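Local atomic coordinates of SVP1-like protein 2 (Kluyveromyces lactis, PDB entry 4EXV), a protein that probably binds phosphoinositides such as phosphatidylinositol 3-phosphate through its seven-bladed beta-propeller, as a member of the WD-repeat PROPPIN family linked to autophagy. Residues A[315-320]-A[330-335]. Numbering follows the deposited sequence.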
ATOM      1  N   THR A 315     -11.164  -6.804 -12.789  1.00 64.08           N
ATOM      2  CA  THR A 315      -9.859  -7.214 -13.287  1.00 67.93           C
ATOM      3  C   THR A 315      -9.513  -6.650 -14.696  1.00 68.43           C
ATOM      4  O   THR A 315     -10.325  -6.651 -15.617  1.00 66.27           O
ATOM      5  CB  THR A 315      -9.580  -8.742 -13.049  1.00 66.24           C
ATOM      6  OG1 THR A 315      -9.120  -9.368 -14.248  1.00 71.37           O
ATOM      7  CG2 THR A 315     -10.832  -9.454 -12.525  1.00 74.55           C
ATOM      8  N   PHE A 316      -8.298  -6.123 -14.811  1.00 66.58           N
ATOM      9  CA  PHE A 316      -7.850  -5.386 -15.978  1.00 65.44           C
ATOM     10  C   PHE A 316      -6.676  -6.081 -16.621  1.00 66.67           C
ATOM     11  O   PHE A 316      -5.788  -6.551 -15.921  1.00 66.45           O
ATOM     12  CB  PHE A 316      -7.391  -3.993 -15.556  1.00 63.39           C
ATOM     13  CG  PHE A 316      -8.497  -3.109 -15.058  1.00 67.42           C
ATOM     14  CD1 PHE A 316      -9.144  -2.227 -15.928  1.00 68.76           C
ATOM     15  CD2 PHE A 316      -8.888  -3.145 -13.726  1.00 65.24           C
ATOM     16  CE1 PHE A 316     -10.167  -1.395 -15.484  1.00 66.30           C
ATOM     17  CE2 PHE A 316      -9.915  -2.316 -13.261  1.00 71.05           C
ATOM     18  CZ  PHE A 316     -10.559  -1.438 -14.147  1.00 72.84           C
ATOM     19  N   LYS A 317      -6.654  -6.137 -17.953  1.00 72.69           N
ATOM     20  CA  LYS A 317      -5.477  -6.638 -18.672  1.00 71.29           C
ATOM     21  C   LYS A 317      -4.628  -5.484 -19.186  1.00 64.56           C
ATOM     22  O   LYS A 317      -5.156  -4.455 -19.596  1.00 63.19           O
ATOM     23  CB  LYS A 317      -5.870  -7.567 -19.820  1.00 73.50           C
ATOM     24  CG  LYS A 317      -4.875  -8.715 -20.046  1.00 83.89           C
ATOM     25  CD  LYS A 317      -3.887  -8.443 -21.186  1.00 81.89           C
ATOM     26  CE  LYS A 317      -2.933  -9.622 -21.393  1.00 83.83           C
ATOM     27  NZ  LYS A 317      -2.999 -10.201 -22.778  1.00 89.21           N
ATOM     28  N   LEU A 318      -3.312  -5.654 -19.148  1.00 63.90           N
ATOM     29  CA  LEU A 318      -2.399  -4.618 -19.635  1.00 65.19           C
ATOM     30  C   LEU A 318      -1.723  -5.062 -20.917  1.00 63.34           C
ATOM     31  O   LEU A 318      -0.829  -5.910 -20.917  1.00 67.01           O
ATOM     32  CB  LEU A 318      -1.350  -4.244 -18.584  1.00 65.11           C
ATOM     33  CG  LEU A 318      -0.277  -3.248 -19.034  1.00 64.94           C
ATOM     34  CD1 LEU A 318      -0.880  -1.911 -19.425  1.00 64.34           C
ATOM     35  CD2 LEU A 318       0.759  -3.049 -17.946  1.00 69.31           C
ATOM     36  N   ASN A 319      -2.160  -4.472 -22.017  1.00 62.16           N
ATOM     37  CA  ASN A 319      -1.758  -4.939 -23.322  1.00 64.08           C
ATOM     38  C   ASN A 319      -0.616  -4.140 -23.902  1.00 63.51           C
ATOM     39  O   ASN A 319      -0.395  -2.981 -23.540  1.00 65.87           O
ATOM     40  CB  ASN A 319      -2.954  -4.940 -24.267  1.00 65.41           C
ATOM     41  CG  ASN A 319      -3.994  -5.957 -23.867  1.00 72.05           C
ATOM     42  OD1 ASN A 319      -3.761  -7.170 -23.972  1.00 74.65           O
ATOM     43  ND2 ASN A 319      -5.150  -5.478 -23.402  1.00 66.19           N
ATOM     44  N   TYR A 320       0.108  -4.768 -24.815  1.00 65.72           N
ATOM     45  CA  TYR A 320       1.263  -4.128 -25.428  1.00 67.45           C
ATOM     46  C   TYR A 320       1.441  -4.513 -26.892  1.00 63.17           C
ATOM     47  O   TYR A 320       1.527  -5.680 -27.244  1.00 67.43           O
ATOM     48  CB  TYR A 320       2.514  -4.453 -24.624  1.00 62.65           C
ATOM     49  CG  TYR A 320       3.776  -3.809 -25.124  1.00 65.29           C
ATOM     50  CD1 TYR A 320       4.007  -2.448 -24.956  1.00 70.01           C
ATOM     51  CD2 TYR A 320       4.758  -4.566 -25.745  1.00 68.73           C
ATOM     52  CE1 TYR A 320       5.190  -1.857 -25.404  1.00 69.63           C
ATOM     53  CE2 TYR A 320       5.937  -3.990 -26.198  1.00 66.66           C
ATOM     54  CZ  TYR A 320       6.153  -2.641 -26.022  1.00 69.21           C
ATOM     55  OH  TYR A 320       7.324  -2.082 -26.474  1.00 73.45           O
ATOM     56  N   GLN A 330      -7.603  -3.093 -20.844  1.00 65.18           N
ATOM     57  CA  GLN A 330      -9.008  -3.479 -20.925  1.00 67.78           C
ATOM     58  C   GLN A 330      -9.482  -4.133 -19.633  1.00 65.44           C
ATOM     59  O   GLN A 330      -8.692  -4.584 -18.813  1.00 67.42           O
ATOM     60  CB  GLN A 330      -9.287  -4.365 -22.133  1.00 64.51           C
ATOM     61  CG  GLN A 330      -8.608  -5.691 -22.060  1.00 76.05           C
ATOM     62  CD  GLN A 330      -8.766  -6.488 -23.320  1.00 76.97           C
ATOM     63  OE1 GLN A 330      -9.405  -6.039 -24.271  1.00 77.53           O
ATOM     64  NE2 GLN A 330      -8.182  -7.689 -23.339  1.00 79.50           N
ATOM     65  N   LEU A 331     -10.793  -4.160 -19.469  1.00 70.05           N
ATOM     66  CA  LEU A 331     -11.435  -4.675 -18.277  1.00 67.62           C
ATOM     67  C   LEU A 331     -12.031  -6.048 -18.573  1.00 73.47           C
ATOM     68  O   LEU A 331     -13.115  -6.144 -19.132  1.00 76.36           O
ATOM     69  CB  LEU A 331     -12.526  -3.693 -17.885  1.00 65.83           C
ATOM     70  CG  LEU A 331     -13.552  -4.005 -16.807  1.00 72.42           C
ATOM     71  CD1 LEU A 331     -12.919  -4.394 -15.484  1.00 74.34           C
ATOM     72  CD2 LEU A 331     -14.394  -2.763 -16.646  1.00 77.41           C
ATOM     73  N   ASN A 332     -11.307  -7.102 -18.205  1.00 75.34           N
ATOM     74  CA  ASN A 332     -11.670  -8.485 -18.527  1.00 67.24           C
ATOM     75  C   ASN A 332     -12.958  -8.952 -17.894  1.00 74.91           C
ATOM     76  O   ASN A 332     -13.725  -9.715 -18.499  1.00 75.98           O
ATOM     77  CB  ASN A 332     -10.587  -9.446 -18.011  1.00 67.51           C
ATOM     78  CG  ASN A 332      -9.263  -9.276 -18.723  1.00 87.81           C
ATOM     79  OD1 ASN A 332      -9.212  -8.872 -19.904  1.00 85.12           O
ATOM     80  ND2 ASN A 332      -8.171  -9.589 -18.017  1.00 89.19           N
ATOM     81  N   GLN A 333     -13.169  -8.512 -16.655  1.00 75.19           N
ATOM     82  CA  GLN A 333     -14.018  -9.243 -15.728  1.00 71.85           C
ATOM     83  C   GLN A 333     -14.391  -8.451 -14.493  1.00 74.53           C
ATOM     84  O   GLN A 333     -13.559  -7.731 -13.922  1.00 73.56           O
ATOM     85  CB  GLN A 333     -13.267 -10.484 -15.262  1.00 73.41           C
ATOM     86  CG  GLN A 333     -14.063 -11.755 -15.316  1.00 79.54           C
ATOM     87  CD  GLN A 333     -13.241 -12.936 -14.835  1.00 92.00           C
ATOM     88  OE1 GLN A 333     -12.049 -12.789 -14.507  1.00 84.64           O
ATOM     89  NE2 GLN A 333     -13.866 -14.114 -14.786  1.00 90.68           N
ATOM     90  N   ARG A 334     -15.651  -8.608 -14.089  1.00 75.86           N
ATOM     91  CA  ARG A 334     -16.152  -8.143 -12.797  1.00 74.00           C
ATOM     92  C   ARG A 334     -16.771  -9.316 -12.033  1.00 73.68           C
ATOM     93  O   ARG A 334     -17.678  -9.995 -12.528  1.00 75.67           O
ATOM     94  CB  ARG A 334     -17.182  -7.022 -12.974  1.00 70.08           C
ATOM     95  CG  ARG A 334     -16.909  -6.086 -14.149  1.00 74.06           C
ATOM     96  CD  ARG A 334     -17.783  -4.833 -14.106  1.00 74.24           C
ATOM     97  NE  ARG A 334     -17.273  -3.825 -13.174  1.00 71.37           N
ATOM     98  CZ  ARG A 334     -17.831  -2.634 -12.974  1.00 80.23           C
ATOM     99  NH1 ARG A 334     -18.926  -2.284 -13.643  1.00 85.80           N
ATOM    100  NH2 ARG A 334     -17.295  -1.788 -12.106  1.00 89.77           N
ATOM    101  N   ASN A 335     -16.258  -9.572 -10.838  1.00 72.37           N
ATOM    102  CA  ASN A 335     -16.822 -10.612  -9.989  1.00 77.91           C
ATOM    103  C   ASN A 335     -17.268 -10.018  -8.664  1.00 80.48           C
ATOM    104  O   ASN A 335     -16.565  -9.198  -8.079  1.00 80.12           O
ATOM    105  CB  ASN A 335     -15.813 -11.742  -9.760  1.00 73.95           C
ATOM    106  CG  ASN A 335     -15.161 -12.206 -11.047  1.00 80.87           C
ATOM    107  OD1 ASN A 335     -15.838 -12.426 -12.059  1.00 85.38           O
ATOM    108  ND2 ASN A 335     -13.837 -12.338 -11.026  1.00 83.99           N
TER
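Leu331 lays its CD1 methyl over one face of the Phe316 ring, 4.1 Å from the centroid and shifted toward the rim, in a CH-pi contact. Chi1 of 170° sets CG of Leu331 beside its carbonyl carbon, and chi2 then swings CD1 to the ring; leucine suits the place because a methyl can point its C-H bonds at the pi face. The two residues form a non-hydrogen-bonded antiparallel pair, whose CA atoms lie 4.3 Å apart. On the other face of the sheet, Thr315 and Gln333 lie side by side and point the same way; a beta-branched threonine suits a strand, and its CG2 packs 3.8 Å from CB of Gln333. Asn332 crosses Lys317 obliquely, both ND2 and OD1 of its amide standing 3.6 Å from CB of Lys317; polar residues suit this exposed face, where the lysine's aliphatic start can pack while its amine stays at the surface. CG of Gln330 packs 3.7 Å from ND2 of Asn319, the two amide planes almost perpendicular (88°). Strands 312-321 and 326-336 make the hairpin that ends the last four-stranded blade of the propeller, with 326-336 outermost. Here a classic beta bulge sets both Asn332 and Gln333 opposite Thr315. Thr315 N gives a nearly straight bond to Gln333 O (2.8 Å), whereas Asn332 N reaches Thr315 O only weakly. Beyond the bulge, Lys317 N bonds to Gln330 O at 2.7 Å, and Gln330 N returns to Lys317 O at 3.1 Å. Phe316 also touches Ile305 of its own blade, Leu284 in a loop and, edge-to-face, Phe282 on the outermost strand of the preceding blade, so its large apolar ring helps join the blades. An alanine in place of Phe316 would probably leave the Leu331 methyl without its aromatic face and open a gap beside Phe282.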